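Long-range contact in iminosuccinate reductase (Paracoccus denitrificans, PDB 6RQA), which catalyses the NADH-dependent reduction of iminosuccinate to L-aspartate, regenerating the amino donor of the beta-hydroxyaspartate cycle during glyoxylate assimilation: residues 99-111 / 118-130. Numbering follows the deposited sequence.
Sequences HNLINHQSTVFLF and VSAAVGGNLLTAL
V108 and V122 pair through two backbone bonds in an antiparallel beta hairpin, strands 104-111 and 118-123, within the mixed sheet of this ornithine cyclodeaminase/mu-crystallin family member. The packed half runs from V108 to F111. L110 and A120 set CB against CB at 4.0 Å on the face covered by helix 316-333. On the other face F109 brings CD1 within 3.9 Å of A121 CB, and its ring stacks on F109 of the second subunit. A classic beta bulge follows: S119 N and A120 N both donate to L110 O, approaching from the same side of its carbonyl plane. Beyond it, chi1 of F111 (-74°) swings the ring back to strand 118-123, where V118 CA lies over one face in a CH-pi contact.

The other end is polar and partly exposed, and H104 there touches NAD. The N125 amide ties helix 125-143 to strand 104-111. Its OD1 accepts a bent bond (136°) from S106 N, tilted from the carbonyl plane. ND2 makes a weak but nearly straight bond to Q105 OE1 at 3.4 Å. T128 OG1, also bonded to K88, probably the proton donor/acceptor, donates to G124 O. One water is hydrogen-bonded to S106 OG (2.8 Å) and donates to N125 OD1.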
loop_
_atom_site.group_PDB
_atom_site.type_symbol
_atom_site.label_atom_id
_atom_site.label_comp_id
_atom_site.label_asym_id
_atom_site.label_seq_id
_atom_site.Cartn_x
_atom_site.Cartn_y
_atom_site.Cartn_z
ATOM N N HIS A 99 -18.719 -10.146 13.745
ATOM C CA HIS A 99 -17.524 -10.885 14.119
ATOM C C HIS A 99 -17.033 -10.521 15.514
ATOM O O HIS A 99 -15.955 -10.972 15.917
ATOM C CB HIS A 99 -16.411 -10.645 13.095
ATOM C CG HIS A 99 -16.769 -11.061 11.702
ATOM N ND1 HIS A 99 -16.809 -12.380 11.306
ATOM C CD2 HIS A 99 -17.096 -10.331 10.609
ATOM C CE1 HIS A 99 -17.150 -12.446 10.031
ATOM N NE2 HIS A 99 -17.330 -11.216 9.585
ATOM N N ASN A 100 -17.802 -9.717 16.255
ATOM C CA ASN A 100 -17.410 -9.223 17.578
ATOM C C ASN A 100 -16.097 -8.444 17.501
ATOM O O ASN A 100 -15.187 -8.622 18.313
ATOM C CB ASN A 100 -17.320 -10.366 18.596
ATOM C CG ASN A 100 -17.229 -9.868 20.024
ATOM O OD1 ASN A 100 -17.826 -8.851 20.378
ATOM N ND2 ASN A 100 -16.472 -10.578 20.851
ATOM N N LEU A 101 -16.004 -7.574 16.501
ATOM C CA LEU A 101 -14.820 -6.760 16.277
ATOM C C LEU A 101 -15.238 -5.322 16.009
ATOM O O LEU A 101 -16.341 -5.060 15.523
ATOM C CB LEU A 101 -13.987 -7.287 15.098
ATOM C CG LEU A 101 -13.318 -8.650 15.281
ATOM C CD1 LEU A 101 -12.771 -9.154 13.962
ATOM C CD2 LEU A 101 -12.208 -8.558 16.312
ATOM N N ILE A 102 -14.346 -4.386 16.339
ATOM C CA ILE A 102 -14.603 -2.995 16.000
ATOM C C ILE A 102 -14.483 -2.809 14.491
ATOM O O ILE A 102 -13.825 -3.584 13.787
ATOM C CB ILE A 102 -13.656 -2.053 16.762
ATOM C CG1 ILE A 102 -12.205 -2.281 16.338
ATOM C CG2 ILE A 102 -13.802 -2.264 18.262
ATOM C CD1 ILE A 102 -11.217 -1.371 17.039
ATOM N N ASN A 103 -15.151 -1.769 13.983
ATOM C CA ASN A 103 -15.211 -1.580 12.537
ATOM C C ASN A 103 -13.872 -1.127 11.967
ATOM O O ASN A 103 -13.529 -1.492 10.836
ATOM C CB ASN A 103 -16.309 -0.577 12.180
ATOM C CG ASN A 103 -17.702 -1.087 12.516
ATOM O OD1 ASN A 103 -17.911 -2.284 12.714
ATOM N ND2 ASN A 103 -18.665 -0.175 12.573
ATOM N N HIS A 104 -13.105 -0.348 12.725
ATOM C CA HIS A 104 -11.812 0.146 12.273
ATOM C C HIS A 104 -10.736 -0.894 12.559
ATOM O O HIS A 104 -10.535 -1.287 13.713
ATOM C CB HIS A 104 -11.472 1.469 12.957
ATOM C CG HIS A 104 -12.313 2.618 12.499
ATOM N ND1 HIS A 104 -12.172 3.193 11.255
ATOM C CD2 HIS A 104 -13.300 3.305 13.121
ATOM C CE1 HIS A 104 -13.036 4.184 11.128
ATOM N NE2 HIS A 104 -13.733 4.272 12.246
ATOM N N GLN A 105 -10.046 -1.335 11.510
ATOM C CA GLN A 105 -8.946 -2.284 11.626
ATOM C C GLN A 105 -7.762 -1.753 10.835
ATOM O O GLN A 105 -7.908 -1.397 9.661
ATOM C CB GLN A 105 -9.346 -3.672 11.115
ATOM C CG GLN A 105 -10.503 -4.304 11.869
ATOM C CD GLN A 105 -10.146 -4.646 13.301
ATOM O OE1 GLN A 105 -8.999 -4.973 13.608
ATOM N NE2 GLN A 105 -11.131 -4.571 14.189
ATOM N N SER A 106 -6.597 -1.698 11.475
ATOM C CA SER A 106 -5.408 -1.176 10.820
ATOM C C SER A 106 -4.171 -1.786 11.461
ATOM O O SER A 106 -4.213 -2.292 12.586
ATOM C CB SER A 106 -5.352 0.356 10.889
ATOM O OG SER A 106 -5.271 0.804 12.230
ATOM N N THR A 107 -3.064 -1.732 10.721
ATOM C CA THR A 107 -1.796 -2.297 11.163
ATOM C C THR A 107 -0.663 -1.504 10.532
ATOM O O THR A 107 -0.686 -1.245 9.326
ATOM C CB THR A 107 -1.685 -3.776 10.778
ATOM O OG1 THR A 107 -2.836 -4.481 11.256
ATOM C CG2 THR A 107 -0.432 -4.394 11.380
ATOM N N VAL A 108 0.320 -1.122 11.344
ATOM C CA VAL A 108 1.471 -0.359 10.879
ATOM C C VAL A 108 2.621 -1.321 10.620
ATOM O O VAL A 108 2.946 -2.157 11.473
ATOM C CB VAL A 108 1.878 0.721 11.895
ATOM C CG1 VAL A 108 3.064 1.518 11.366
ATOM C CG2 VAL A 108 0.706 1.639 12.194
ATOM N N PHE A 109 3.230 -1.209 9.442
ATOM C CA PHE A 109 4.408 -1.987 9.082
ATOM C C PHE A 109 5.568 -1.025 8.878
ATOM O O PHE A 109 5.506 -0.153 8.005
ATOM C CB PHE A 109 4.166 -2.815 7.819
ATOM C CG PHE A 109 2.941 -3.683 7.884
ATOM C CD1 PHE A 109 2.923 -4.823 8.671
ATOM C CD2 PHE A 109 1.812 -3.365 7.147
ATOM C CE1 PHE A 109 1.795 -5.626 8.727
ATOM C CE2 PHE A 109 0.684 -4.164 7.199
ATOM C CZ PHE A 109 0.676 -5.295 7.990
ATOM N N LEU A 110 6.614 -1.178 9.682
ATOM C CA LEU A 110 7.809 -0.353 9.575
ATOM C C LEU A 110 8.883 -1.097 8.794
ATOM O O LEU A 110 9.018 -2.319 8.906
ATOM C CB LEU A 110 8.336 0.032 10.958
ATOM C CG LEU A 110 7.386 0.851 11.837
ATOM C CD1 LEU A 110 8.039 1.194 13.166
ATOM C CD2 LEU A 110 6.943 2.109 11.113
ATOM N N PHE A 111 9.643 -0.352 7.996
ATOM C CA PHE A 111 10.704 -0.909 7.175
ATOM C C PHE A 111 12.006 -0.178 7.462
ATOM O O PHE A 111 12.009 1.004 7.813
ATOM C CB PHE A 111 10.370 -0.813 5.679
ATOM C CG PHE A 111 9.333 -1.801 5.220
ATOM C CD1 PHE A 111 8.005 -1.658 5.590
ATOM C CD2 PHE A 111 9.685 -2.869 4.410
ATOM C CE1 PHE A 111 7.051 -2.565 5.167
ATOM C CE2 PHE A 111 8.736 -3.778 3.983
ATOM C CZ PHE A 111 7.417 -3.625 4.362
ATOM N N VAL A 118 11.789 -5.417 6.143
ATOM C CA VAL A 118 10.776 -5.105 7.140
ATOM C C VAL A 118 11.403 -5.173 8.527
ATOM O O VAL A 118 12.231 -6.048 8.813
ATOM C CB VAL A 118 9.579 -6.065 7.007
ATOM C CG1 VAL A 118 10.028 -7.517 7.152
ATOM C CG2 VAL A 118 8.498 -5.722 8.022
ATOM N N SER A 119 11.034 -4.229 9.391
ATOM C CA SER A 119 11.593 -4.176 10.735
ATOM C C SER A 119 10.575 -4.413 11.838
ATOM O O SER A 119 10.924 -5.007 12.860
ATOM C CB SER A 119 12.283 -2.827 10.974
ATOM O OG SER A 119 11.385 -1.749 10.778
ATOM N N ALA A 120 9.328 -3.975 11.666
ATOM C CA ALA A 120 8.353 -4.089 12.740
ATOM C C ALA A 120 6.940 -4.158 12.180
ATOM O O ALA A 120 6.653 -3.640 11.098
ATOM C CB ALA A 120 8.466 -2.916 13.722
ATOM N N ALA A 121 6.062 -4.814 12.938
ATOM C CA ALA A 121 4.624 -4.813 12.693
ATOM C C ALA A 121 3.932 -4.515 14.012
ATOM O O ALA A 121 4.160 -5.212 15.005
ATOM C CB ALA A 121 4.147 -6.150 12.124
ATOM N N VAL A 122 3.098 -3.478 14.026
ATOM C CA VAL A 122 2.472 -2.987 15.247
ATOM C C VAL A 122 0.967 -2.905 15.037
ATOM O O VAL A 122 0.504 -2.493 13.967
ATOM C CB VAL A 122 3.035 -1.608 15.655
ATOM C CG1 VAL A 122 2.507 -1.192 17.017
ATOM C CG2 VAL A 122 4.556 -1.626 15.647
ATOM N N GLY A 123 0.207 -3.301 16.054
ATOM C CA GLY A 123 -1.231 -3.097 16.006
ATOM C C GLY A 123 -1.563 -1.618 15.919
ATOM O O GLY A 123 -0.972 -0.786 16.610
ATOM N N GLY A 124 -2.521 -1.289 15.057
ATOM C CA GLY A 124 -2.773 0.102 14.738
ATOM C C GLY A 124 -4.094 0.673 15.209
ATOM O O GLY A 124 -4.353 1.863 15.005
ATOM N N ASN A 125 -4.939 -0.147 15.838
ATOM C CA ASN A 125 -6.243 0.338 16.281
ATOM C C ASN A 125 -6.094 1.435 17.329
ATOM O O ASN A 125 -6.497 2.584 17.109
ATOM C CB ASN A 125 -7.083 -0.821 16.821
ATOM C CG ASN A 125 -7.550 -1.762 15.729
ATOM O OD1 ASN A 125 -7.569 -1.403 14.552
ATOM N ND2 ASN A 125 -7.937 -2.972 16.116
ATOM N N LEU A 126 -5.508 1.098 18.481
ATOM C CA LEU A 126 -5.326 2.096 19.530
ATOM C C LEU A 126 -4.382 3.207 19.092
ATOM O O LEU A 126 -4.543 4.359 19.513
ATOM C CB LEU A 126 -4.809 1.428 20.806
ATOM C CG LEU A 126 -4.621 2.342 22.019
ATOM C CD1 LEU A 126 -5.899 3.110 22.306
ATOM C CD2 LEU A 126 -4.188 1.544 23.236
ATOM N N LEU A 127 -3.400 2.890 18.242
ATOM C CA LEU A 127 -2.469 3.914 17.777
ATOM C C LEU A 127 -3.187 4.992 16.975
ATOM O O LEU A 127 -2.879 6.182 17.110
ATOM C CB LEU A 127 -1.355 3.279 16.943
ATOM C CG LEU A 127 -0.274 2.497 17.691
ATOM C CD1 LEU A 127 0.831 2.069 16.736
ATOM C CD2 LEU A 127 0.295 3.323 18.833
ATOM N N THR A 128 -4.151 4.595 16.140
ATOM C CA THR A 128 -4.867 5.566 15.316
ATOM C C THR A 128 -5.600 6.587 16.178
ATOM O O THR A 128 -5.505 7.797 15.944
ATOM C CB THR A 128 -5.847 4.849 14.387
ATOM O OG1 THR A 128 -5.136 3.914 13.566
ATOM C CG2 THR A 128 -6.562 5.854 13.495
ATOM N N ALA A 129 -6.336 6.114 17.187
ATOM C CA ALA A 129 -7.060 7.031 18.061
ATOM C C ALA A 129 -6.105 7.935 18.828
ATOM O O ALA A 129 -6.400 9.115 19.054
ATOM C CB ALA A 129 -7.951 6.247 19.026
ATOM N N LEU A 130 -4.949 7.404 19.229
ATOM C CA LEU A 130 -3.994 8.196 19.997
ATOM C C LEU A 130 -3.381 9.307 19.151
ATOM O O LEU A 130 -3.341 10.468 19.576
ATOM C CB LEU A 130 -2.906 7.293 20.575
ATOM C CG LEU A 130 -3.339 6.413 21.747
ATOM C CD1 LEU A 130 -2.189 5.537 22.202
ATOM C CD2 LEU A 130 -3.859 7.267 22.896
HETATM O O HOH W 1 -7.950 1.431 12.951
HETATM O O HOH W 2 12.823 0.808 11.205
#